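Local coordinates for minor structural protein 5 (Lactococcus phage Tuc2009, PDB 5E7T), which probably serves as an accessory protein of the phage baseplate, where it associates with minor structural protein 4 and probably binds carbohydrate on the host cell surface, at residues 27-32 and 179-184; 205-210 and 227-232; 256-261 and 279-284; 112-117 and 155-160. All blocks are in the same frame, centred on the assembly; numbering follows the deposited sequence.

Contact 1: 27-32 and 179-184; sequences NLNLLV and NPKQEL
N29 lays its carboxamide against strand 180-184 and is gripped at both ends. Its ND2 donates to P180 O over 3.0 Å in an almost straight bond (170°) that lies in the plane of both groups and uses a lone pair of the carbonyl. OD1 takes two backbone N-H groups, Q182 N at 3.2 Å and L31 N at 2.8 Å, which arrive above opposite faces of the amide plane; the second closes an Asx turn. With CG anti to the backbone N (chi1 -154°), the amide is carried onto the strand, and a further bond from ND2 to M192 O helps to fix its rotation. The backbone adds L30 N to Q182 O at 2.8 Å. K181, fully extended, passes its CG beside the N29 amide, then gives NZ to N27 O at 2.9 Å and to P190 O, while a longer salt bridge links it to the E183 carboxylate. That carboxylate bonds T189 OG1 and takes a weak bond from N27 ND2 (3.3 Å to OE1), whose amide plane stands nearly perpendicular to it. A water accepts from L184 N and donates to L28 O. Beyond these polar groups, L31 CD1 packs on P180 CB, 3.7 Å away. T189, P190 and M192 supply further polar partners for E183, K181 and N29. The loop thus lies across the end of strand 171-184, which runs between strands 53-60 and 85-98 in the five-stranded sheet; S89 and Y86 of strand 85-98 touch K181 and L30.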
# COMPACT_ATOMS: atom_id res chain seq x y z
N ASN B 27 -15.24 -53.58 7.64
CA ASN B 27 -14.45 -52.61 8.38
C ASN B 27 -13.51 -51.92 7.39
O ASN B 27 -13.08 -52.53 6.41
CB ASN B 27 -13.62 -53.31 9.44
CG ASN B 27 -14.37 -53.71 10.66
OD1 ASN B 27 -15.15 -52.95 11.21
ND2 ASN B 27 -14.05 -54.89 11.16
N LEU B 28 -13.18 -50.64 7.66
CA LEU B 28 -12.26 -49.86 6.83
C LEU B 28 -10.81 -50.36 6.96
O LEU B 28 -10.40 -50.87 8.00
CB LEU B 28 -12.32 -48.36 7.19
CG LEU B 28 -13.48 -47.56 6.62
CD1 LEU B 28 -13.60 -46.23 7.32
CD2 LEU B 28 -13.34 -47.38 5.10
N ASN B 29 -10.04 -50.19 5.89
CA ASN B 29 -8.66 -50.60 5.79
C ASN B 29 -7.81 -49.55 6.43
O ASN B 29 -8.08 -48.34 6.32
CB ASN B 29 -8.26 -50.71 4.31
CG ASN B 29 -7.13 -51.66 4.00
OD1 ASN B 29 -6.21 -51.88 4.79
ND2 ASN B 29 -7.19 -52.26 2.82
N LEU B 30 -6.72 -50.02 7.05
CA LEU B 30 -5.70 -49.16 7.65
C LEU B 30 -4.50 -49.04 6.71
O LEU B 30 -3.63 -48.21 6.95
CB LEU B 30 -5.31 -49.65 9.05
CG LEU B 30 -6.37 -49.42 10.11
CD1 LEU B 30 -6.16 -50.32 11.28
CD2 LEU B 30 -6.36 -48.00 10.55
N LEU B 31 -4.47 -49.82 5.61
CA LEU B 31 -3.41 -49.75 4.59
C LEU B 31 -3.70 -48.65 3.54
O LEU B 31 -4.85 -48.26 3.38
CB LEU B 31 -3.14 -51.11 3.92
CG LEU B 31 -2.88 -52.30 4.81
CD1 LEU B 31 -2.51 -53.48 4.01
CD2 LEU B 31 -1.78 -52.03 5.78
N VAL B 32 -2.67 -48.18 2.84
CA VAL B 32 -2.73 -47.09 1.84
C VAL B 32 -2.46 -47.65 0.43
O VAL B 32 -1.43 -48.31 0.21
CB VAL B 32 -1.68 -46.00 2.20
CG1 VAL B 32 -1.66 -44.91 1.15
CG2 VAL B 32 -1.91 -45.41 3.57
N ASN B 179 -5.33 -56.80 -3.03
CA ASN B 179 -6.17 -56.31 -1.95
C ASN B 179 -5.60 -56.55 -0.52
O ASN B 179 -6.31 -57.13 0.33
CB ASN B 179 -7.57 -56.87 -2.08
CG ASN B 179 -8.27 -56.69 -3.40
OD1 ASN B 179 -9.05 -57.56 -3.80
ND2 ASN B 179 -8.06 -55.55 -4.08
N PRO B 180 -4.37 -56.09 -0.20
CA PRO B 180 -3.88 -56.23 1.18
C PRO B 180 -4.75 -55.41 2.13
O PRO B 180 -5.25 -54.35 1.76
CB PRO B 180 -2.44 -55.71 1.10
CG PRO B 180 -2.45 -54.74 -0.02
CD PRO B 180 -3.40 -55.32 -1.03
N LYS B 181 -4.99 -55.93 3.33
CA LYS B 181 -5.85 -55.28 4.31
C LYS B 181 -5.37 -55.53 5.69
O LYS B 181 -4.93 -56.63 6.03
CB LYS B 181 -7.30 -55.78 4.20
CG LYS B 181 -8.34 -54.84 4.84
CD LYS B 181 -9.70 -55.47 4.99
CE LYS B 181 -10.71 -54.48 5.48
NZ LYS B 181 -11.98 -55.12 5.92
N GLN B 182 -5.50 -54.49 6.51
CA GLN B 182 -5.24 -54.50 7.94
C GLN B 182 -6.41 -53.73 8.52
O GLN B 182 -6.74 -52.64 8.04
CB GLN B 182 -3.91 -53.85 8.30
CG GLN B 182 -3.80 -53.67 9.81
CD GLN B 182 -2.61 -52.91 10.26
OE1 GLN B 182 -1.69 -53.50 10.81
NE2 GLN B 182 -2.63 -51.59 10.11
N GLU B 183 -7.05 -54.31 9.54
CA GLU B 183 -8.20 -53.68 10.19
C GLU B 183 -8.16 -53.93 11.68
O GLU B 183 -7.58 -54.91 12.13
CB GLU B 183 -9.50 -54.23 9.61
CG GLU B 183 -9.77 -55.68 9.94
CD GLU B 183 -10.64 -56.34 8.90
OE1 GLU B 183 -11.88 -56.23 9.03
OE2 GLU B 183 -10.09 -56.95 7.95
N LEU B 184 -8.82 -53.08 12.43
CA LEU B 184 -8.91 -53.22 13.87
C LEU B 184 -9.93 -54.34 14.12
O LEU B 184 -10.99 -54.35 13.50
CB LEU B 184 -9.37 -51.87 14.45
CG LEU B 184 -9.71 -51.84 15.94
CD1 LEU B 184 -8.47 -52.01 16.80
CD2 LEU B 184 -10.52 -50.61 16.26
O HOH W 1 -10.39 -51.07 11.04

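Contact 2: 205-210 and 227-232; sequences KFVGTY and DEMKYR
Strand 206-210 and the end of strand 225-228 pair antiparallel, F206 opposite E228 and V207 opposite D227, in a small three-stranded sheet whose place in the C-terminal domain is consistent with the A and B strands of a fibronectin type III-like sandwich. The hydrogen-bonded pair is closed by V207 N to D227 O and D227 N to V207 O, both 2.9 Å. A third bond, M229 N to K205 O at 2.9 Å, carries the pairing past the end of strand 225-228. On the face with F206 and E228, the phenyl ring reaches obliquely to the neighbouring strand: CD2 comes to 3.5 Å from E228 CA, and CE2 to 3.6 Å from E228 CG. It is the aliphatic CB and CG of E228 that meet the ring; the carboxylate plane is turned 39° from it. V207 looks to the other side, where M229 crosses it at about a right angle and brings SD to 3.7 Å from V207 CB. The methionine CG stands beside its own backbone N (chi1 -50°), which sets CG and SD against the valine. Farther along, a water joins T209 OG1 to D227 OD2, the latter bond weak. Strand 206-210 is the middle one of its sheet, flanked by 8-12, where K205 and F206 form a classic beta bulge opposite A12 and where Y11 packs on both V207 and M229. After 230 the chain moves into strand 231-235 of the four-stranded sheet, and Y231 there meets W126 of a minor structural protein 4 chain edge-to-face.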
# COMPACT_ATOMS: atom_id res chain seq x y z
N LYS B 205 -24.69 -52.73 -0.79
CA LYS B 205 -25.92 -52.13 -1.33
C LYS B 205 -27.22 -52.77 -0.84
O LYS B 205 -28.25 -52.09 -0.79
CB LYS B 205 -25.89 -52.12 -2.87
CG LYS B 205 -25.16 -50.92 -3.44
CD LYS B 205 -24.60 -51.15 -4.85
CE LYS B 205 -23.48 -50.19 -5.19
NZ LYS B 205 -22.17 -50.64 -4.65
N PHE B 206 -27.16 -54.08 -0.50
CA PHE B 206 -28.31 -54.89 -0.06
C PHE B 206 -28.16 -55.48 1.34
O PHE B 206 -27.06 -55.88 1.73
CB PHE B 206 -28.64 -55.99 -1.09
CG PHE B 206 -28.85 -55.46 -2.50
CD1 PHE B 206 -27.76 -55.24 -3.34
CD2 PHE B 206 -30.12 -55.15 -2.96
CE1 PHE B 206 -27.95 -54.70 -4.62
CE2 PHE B 206 -30.31 -54.61 -4.23
CZ PHE B 206 -29.22 -54.39 -5.06
N VAL B 207 -29.28 -55.55 2.09
CA VAL B 207 -29.35 -56.15 3.42
C VAL B 207 -30.30 -57.37 3.42
O VAL B 207 -31.36 -57.35 2.79
CB VAL B 207 -29.68 -55.12 4.53
CG1 VAL B 207 -31.09 -54.55 4.39
CG2 VAL B 207 -29.45 -55.69 5.92
N GLY B 208 -29.87 -58.43 4.08
CA GLY B 208 -30.61 -59.67 4.20
C GLY B 208 -30.95 -59.97 5.64
O GLY B 208 -30.09 -59.84 6.52
N THR B 209 -32.21 -60.35 5.90
CA THR B 209 -32.69 -60.68 7.24
C THR B 209 -33.57 -61.90 7.29
O THR B 209 -34.30 -62.21 6.35
CB THR B 209 -33.38 -59.50 7.91
OG1 THR B 209 -34.08 -58.73 6.94
CG2 THR B 209 -32.41 -58.63 8.69
N TYR B 210 -33.47 -62.60 8.43
CA TYR B 210 -34.24 -63.77 8.84
C TYR B 210 -34.23 -63.83 10.37
O TYR B 210 -33.34 -63.24 11.00
CB TYR B 210 -33.82 -65.07 8.11
CG TYR B 210 -32.69 -65.85 8.73
CD1 TYR B 210 -32.94 -66.80 9.72
CD2 TYR B 210 -31.40 -65.75 8.24
CE1 TYR B 210 -31.91 -67.57 10.26
CE2 TYR B 210 -30.36 -66.50 8.78
CZ TYR B 210 -30.62 -67.41 9.79
OH TYR B 210 -29.60 -68.17 10.33
N ASP B 227 -33.18 -56.96 0.62
CA ASP B 227 -33.73 -55.66 0.26
C ASP B 227 -32.61 -54.68 -0.09
O ASP B 227 -31.52 -54.79 0.47
CB ASP B 227 -34.51 -55.06 1.45
CG ASP B 227 -35.83 -55.71 1.80
OD1 ASP B 227 -36.52 -56.22 0.89
OD2 ASP B 227 -36.23 -55.61 2.99
N GLU B 228 -32.90 -53.69 -0.97
CA GLU B 228 -31.94 -52.64 -1.32
C GLU B 228 -31.94 -51.65 -0.17
O GLU B 228 -33.01 -51.13 0.16
CB GLU B 228 -32.32 -51.93 -2.64
CG GLU B 228 -31.14 -51.24 -3.30
CD GLU B 228 -31.41 -50.24 -4.42
OE1 GLU B 228 -32.48 -50.32 -5.07
OE2 GLU B 228 -30.52 -49.38 -4.65
N MET B 229 -30.76 -51.42 0.45
CA MET B 229 -30.72 -50.50 1.58
C MET B 229 -31.00 -49.07 1.16
O MET B 229 -30.46 -48.61 0.14
CB MET B 229 -29.41 -50.57 2.35
CG MET B 229 -29.00 -51.96 2.73
SD MET B 229 -27.81 -51.97 4.08
CE MET B 229 -26.49 -50.81 3.42
N LYS B 230 -31.85 -48.39 1.94
CA LYS B 230 -32.27 -47.00 1.78
C LYS B 230 -31.57 -46.12 2.84
O LYS B 230 -31.61 -44.90 2.72
CB LYS B 230 -33.81 -46.90 1.91
CG LYS B 230 -34.47 -45.62 1.36
CD LYS B 230 -35.98 -45.54 1.73
CE LYS B 230 -36.63 -44.20 1.41
NZ LYS B 230 -38.04 -44.11 1.92
N TYR B 231 -30.93 -46.73 3.89
CA TYR B 231 -30.24 -45.95 4.94
C TYR B 231 -28.90 -46.55 5.38
O TYR B 231 -28.72 -47.75 5.31
CB TYR B 231 -31.15 -45.71 6.17
CG TYR B 231 -32.51 -45.13 5.83
CD1 TYR B 231 -32.68 -43.76 5.66
CD2 TYR B 231 -33.60 -45.96 5.61
CE1 TYR B 231 -33.92 -43.23 5.30
CE2 TYR B 231 -34.84 -45.44 5.23
CZ TYR B 231 -34.99 -44.07 5.07
OH TYR B 231 -36.22 -43.57 4.70
N ARG B 232 -27.97 -45.69 5.85
CA ARG B 232 -26.65 -46.11 6.33
C ARG B 232 -26.48 -45.60 7.73
O ARG B 232 -26.64 -44.40 7.96
CB ARG B 232 -25.51 -45.61 5.43
CG ARG B 232 -24.42 -46.65 5.35
CD ARG B 232 -23.10 -46.21 4.74
NE ARG B 232 -23.11 -45.87 3.31
CZ ARG B 232 -23.46 -46.67 2.30
NH1 ARG B 232 -24.00 -47.86 2.55
NH2 ARG B 232 -23.34 -46.26 1.05
O HOH W 2 -34.55 -57.19 4.43

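Contact 3: 256-261 and 279-284; sequences GTSYNV and AFKTTL
Y259 and F280 form the central pair of an antiparallel beta hairpin at the edge of the four-stranded C-terminal sheet, consistent with the F and G strands of a fibronectin type III-like sandwich. Y259 N bonds F280 O at 2.8 Å and F280 N returns to Y259 O at 3.1 Å. Their side chains share a face. F280, with CG between its backbone N and carbonyl carbon (chi1 73°), offers one ring face to Y259 CB, a CH-pi contact 3.8 Å from the centroid. The two rings are near parallel (23°) but slid apart, so they overlap little. Y259 OH bonds K254 N five residues back, a tyrosine corner as found in such Greek-key sandwiches. The same face packs on a chain of minor structural protein 4, where A122 meets F280 and I124 meets V261. Toward the open end the pairing goes on beyond the strands: T282 N donates to T257 O, and G256 N donates to T283 O. K281, bent near its tip, folds back to bring NZ to G256 O in a weak bond. The CA of G256 lies 3.9 Å from L284 CG. T282 turns its hydroxyl inward, donating to K254 O while OG1 accepts from T257 N at 2.9 Å.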
# COMPACT_ATOMS: atom_id res chain seq x y z
N GLY B 256 -22.02 -49.86 29.97
CA GLY B 256 -21.72 -48.56 30.56
C GLY B 256 -20.87 -47.61 29.73
O GLY B 256 -20.11 -46.83 30.31
N THR B 257 -20.97 -47.67 28.38
CA THR B 257 -20.21 -46.74 27.55
C THR B 257 -21.13 -45.84 26.73
O THR B 257 -22.18 -46.29 26.27
CB THR B 257 -19.14 -47.39 26.70
OG1 THR B 257 -19.65 -47.51 25.39
CG2 THR B 257 -18.67 -48.75 27.20
N SER B 258 -20.71 -44.57 26.53
CA SER B 258 -21.42 -43.57 25.74
C SER B 258 -21.17 -43.86 24.28
O SER B 258 -20.07 -44.26 23.91
CB SER B 258 -20.88 -42.17 26.04
OG SER B 258 -20.86 -41.85 27.43
N TYR B 259 -22.18 -43.62 23.43
CA TYR B 259 -22.08 -43.81 21.99
C TYR B 259 -22.76 -42.66 21.25
O TYR B 259 -23.61 -41.98 21.83
CB TYR B 259 -22.76 -45.13 21.58
CG TYR B 259 -21.96 -46.37 21.92
CD1 TYR B 259 -20.95 -46.82 21.09
CD2 TYR B 259 -22.25 -47.12 23.06
CE1 TYR B 259 -20.21 -47.97 21.40
CE2 TYR B 259 -21.53 -48.27 23.37
CZ TYR B 259 -20.49 -48.68 22.55
OH TYR B 259 -19.72 -49.78 22.85
N ASN B 260 -22.38 -42.44 19.96
CA ASN B 260 -23.04 -41.47 19.08
C ASN B 260 -23.41 -42.18 17.80
O ASN B 260 -22.61 -42.91 17.22
CB ASN B 260 -22.17 -40.32 18.69
CG ASN B 260 -21.68 -39.45 19.77
OD1 ASN B 260 -22.43 -38.63 20.32
ND2 ASN B 260 -20.36 -39.45 19.89
N VAL B 261 -24.61 -41.91 17.33
CA VAL B 261 -25.16 -42.50 16.11
C VAL B 261 -25.76 -41.38 15.28
O VAL B 261 -26.34 -40.42 15.80
CB VAL B 261 -26.13 -43.70 16.39
CG1 VAL B 261 -27.18 -43.35 17.43
CG2 VAL B 261 -26.79 -44.25 15.13
N ALA B 279 -26.98 -39.05 21.03
CA ALA B 279 -26.16 -39.74 22.01
C ALA B 279 -26.94 -40.62 23.00
O ALA B 279 -28.03 -40.28 23.48
CB ALA B 279 -25.32 -38.74 22.77
N PHE B 280 -26.37 -41.79 23.29
CA PHE B 280 -26.94 -42.71 24.25
C PHE B 280 -25.82 -43.36 24.99
O PHE B 280 -24.67 -43.21 24.60
CB PHE B 280 -27.83 -43.74 23.55
CG PHE B 280 -27.12 -44.81 22.75
CD1 PHE B 280 -26.72 -44.57 21.44
CD2 PHE B 280 -26.93 -46.08 23.28
CE1 PHE B 280 -26.11 -45.57 20.68
CE2 PHE B 280 -26.30 -47.08 22.53
CZ PHE B 280 -25.91 -46.83 21.23
N LYS B 281 -26.16 -44.09 26.07
CA LYS B 281 -25.21 -44.81 26.91
C LYS B 281 -25.81 -46.17 27.25
O LYS B 281 -26.97 -46.25 27.68
CB LYS B 281 -24.95 -44.00 28.20
CG LYS B 281 -23.65 -44.30 28.93
CD LYS B 281 -23.65 -43.59 30.30
CE LYS B 281 -22.32 -43.02 30.72
NZ LYS B 281 -21.32 -44.07 31.04
N THR B 282 -25.03 -47.24 27.05
CA THR B 282 -25.45 -48.60 27.38
C THR B 282 -25.57 -48.69 28.90
O THR B 282 -24.85 -47.99 29.62
CB THR B 282 -24.45 -49.66 26.85
OG1 THR B 282 -23.11 -49.27 27.18
CG2 THR B 282 -24.57 -49.89 25.37
N THR B 283 -26.48 -49.53 29.38
CA THR B 283 -26.68 -49.70 30.82
C THR B 283 -25.55 -50.53 31.42
O THR B 283 -24.78 -51.15 30.67
CB THR B 283 -28.09 -50.23 31.11
OG1 THR B 283 -28.33 -51.37 30.29
CG2 THR B 283 -29.16 -49.18 30.87
N LEU B 284 -25.39 -50.49 32.75
CA LEU B 284 -24.36 -51.29 33.41
C LEU B 284 -24.97 -52.59 33.94
O LEU B 284 -26.08 -52.55 34.47
CB LEU B 284 -23.67 -50.50 34.53
CG LEU B 284 -22.35 -49.88 34.13
CD1 LEU B 284 -22.09 -48.60 34.91
CD2 LEU B 284 -21.19 -50.88 34.23

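Contact 4: 112-117 and 155-160; sequences QRYTEN and VGTQAI. With SO4 (sulfate ion), chain G.
The R113 guanidinium meets its partners at its edges: the carboxamide of Q158 lies beside one, the two planes only 4° apart, and a sulfate ion sits at another, also near the plane. The second flat group, the Y114 ring, has G156 O at its edge, 3.6 Å from CD1, while T157 CG2 approaches obliquely. R113 and Y114 lie on strand 104-114, which pairs antiparallel with 157-166; the two are the central strands of a four-stranded sheet in the BppA domain, whose two sheets are consistent with a galactose-binding-like beta sandwich. R113 N to Q158 O (2.9 Å) and Q158 N to R113 O (3.0 Å) close the hydrogen-bonded pair, and T115 N adds a bond to G156 O at 2.8 Å where the strands run out. R113 and Q158 leave the sheet on the same side and run alongside each other; the arginine starts from a first torsion of 71° and then stays extended as far as NE. It can thus present NH2 to sulfate O2 at 2.8 Å, with a weaker bond from NH1 to the same oxygen. The ion probably comes from the crystallisation liquor, yet it marks a place where an anion can settle against the R113 guanidinium. W119 also touches the R113 side chain. On the other side of the sheet the alkyl part of Q112 rests on A159, next to F73 and P77, and Y114 lies along T157 against I122. T115 turns back over the 157-160 strand, its methyl CG2 lying 3.7 Å from Q158 CG.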
# COMPACT_ATOMS: atom_id res chain seq x y z
N GLN B 112 4.82 -55.50 10.52
CA GLN B 112 5.08 -54.25 11.24
C GLN B 112 5.74 -54.76 12.50
O GLN B 112 5.21 -55.70 13.13
CB GLN B 112 3.78 -53.52 11.62
CG GLN B 112 3.37 -52.43 10.67
CD GLN B 112 2.12 -51.73 11.16
OE1 GLN B 112 1.10 -52.37 11.47
NE2 GLN B 112 2.13 -50.39 11.15
N ARG B 113 6.91 -54.22 12.86
CA ARG B 113 7.67 -54.68 14.03
C ARG B 113 8.60 -53.63 14.59
O ARG B 113 8.92 -52.67 13.90
CB ARG B 113 8.49 -55.93 13.66
CG ARG B 113 9.68 -55.66 12.75
CD ARG B 113 10.40 -56.95 12.51
NE ARG B 113 11.58 -56.75 11.68
CZ ARG B 113 12.48 -57.69 11.44
NH1 ARG B 113 12.35 -58.89 11.98
NH2 ARG B 113 13.53 -57.42 10.67
N TYR B 114 9.07 -53.85 15.84
CA TYR B 114 10.03 -52.99 16.52
C TYR B 114 11.40 -53.29 15.87
O TYR B 114 11.58 -54.35 15.25
CB TYR B 114 10.04 -53.20 18.05
CG TYR B 114 8.82 -52.65 18.77
CD1 TYR B 114 8.70 -51.29 19.03
CD2 TYR B 114 7.80 -53.49 19.20
CE1 TYR B 114 7.56 -50.76 19.64
CE2 TYR B 114 6.66 -52.98 19.84
CZ TYR B 114 6.54 -51.61 20.05
OH TYR B 114 5.41 -51.10 20.66
N THR B 115 12.34 -52.35 15.93
CA THR B 115 13.62 -52.58 15.29
C THR B 115 14.71 -52.83 16.34
O THR B 115 14.47 -53.63 17.25
CB THR B 115 13.94 -51.48 14.28
OG1 THR B 115 14.02 -50.21 14.94
CG2 THR B 115 12.96 -51.46 13.13
N GLU B 116 15.90 -52.17 16.19
CA GLU B 116 17.09 -52.36 17.01
C GLU B 116 16.80 -52.58 18.45
O GLU B 116 16.06 -51.82 19.08
CB GLU B 116 18.11 -51.24 16.83
CG GLU B 116 19.19 -51.59 15.82
CD GLU B 116 18.75 -51.57 14.37
OE1 GLU B 116 17.75 -50.89 14.03
OE2 GLU B 116 19.45 -52.22 13.55
N ASN B 117 17.42 -53.67 18.95
CA ASN B 117 17.34 -54.30 20.26
C ASN B 117 16.16 -55.29 20.30
O ASN B 117 16.39 -56.50 20.40
CB ASN B 117 17.32 -53.29 21.43
CG ASN B 117 18.63 -52.55 21.67
OD1 ASN B 117 19.74 -53.12 21.56
ND2 ASN B 117 18.54 -51.27 22.03
N VAL B 155 13.31 -47.32 21.06
CA VAL B 155 13.09 -48.45 20.15
C VAL B 155 12.12 -48.05 19.05
O VAL B 155 10.95 -47.72 19.33
CB VAL B 155 12.69 -49.77 20.86
CG1 VAL B 155 12.62 -50.93 19.87
CG2 VAL B 155 13.66 -50.10 21.99
N GLY B 156 12.63 -48.08 17.82
CA GLY B 156 11.90 -47.73 16.62
C GLY B 156 11.08 -48.85 16.04
O GLY B 156 11.05 -49.95 16.60
N THR B 157 10.35 -48.57 14.93
CA THR B 157 9.55 -49.53 14.20
C THR B 157 9.88 -49.50 12.69
O THR B 157 10.65 -48.63 12.23
CB THR B 157 8.04 -49.35 14.45
OG1 THR B 157 7.59 -48.17 13.79
CG2 THR B 157 7.66 -49.35 15.93
N GLN B 158 9.30 -50.47 11.94
CA GLN B 158 9.41 -50.66 10.49
C GLN B 158 8.28 -51.55 10.01
O GLN B 158 7.71 -52.28 10.82
CB GLN B 158 10.77 -51.24 10.09
CG GLN B 158 10.92 -52.75 10.30
CD GLN B 158 12.23 -53.29 9.77
OE1 GLN B 158 13.01 -52.60 9.10
NE2 GLN B 158 12.48 -54.55 10.03
N ALA B 159 7.98 -51.50 8.70
CA ALA B 159 6.97 -52.34 8.05
C ALA B 159 7.61 -52.90 6.80
O ALA B 159 8.00 -52.12 5.92
CB ALA B 159 5.75 -51.53 7.68
N ILE B 160 7.82 -54.23 6.74
CA ILE B 160 8.49 -54.84 5.59
C ILE B 160 7.84 -56.12 5.11
O ILE B 160 7.18 -56.84 5.87
CB ILE B 160 10.01 -55.07 5.85
CG1 ILE B 160 10.27 -55.97 7.07
CG2 ILE B 160 10.78 -53.78 5.94
CD1 ILE B 160 11.61 -56.52 7.17
S SO4 G . 15.45 -60.62 10.20
O1 SO4 G . 14.66 -61.76 10.69
O2 SO4 G . 15.36 -59.53 11.17
O3 SO4 G . 16.86 -60.99 10.03
O4 SO4 G . 14.93 -60.20 8.90

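Contact 1 is the most buried and lies near the centre of the chain; the other three are partly exposed. It is a loop held on a strand mainly by side-chain amide and charged groups, whereas contacts 2, 3 and 4 are antiparallel strand pairs tied mainly by backbone bonds. Contact 4 is nested within the loop closed by contact 1, and the two touch through Q112 and Q182. Contacts 2 and 3 lie in the same C-terminal part of the chain: strands 231-235 and 258-265 are neighbours in one sheet, and both contacts reach minor structural protein 4. Contact 4, about 43 Å from contact 2 between centres, meets no other protein chain and binds a sulfate instead.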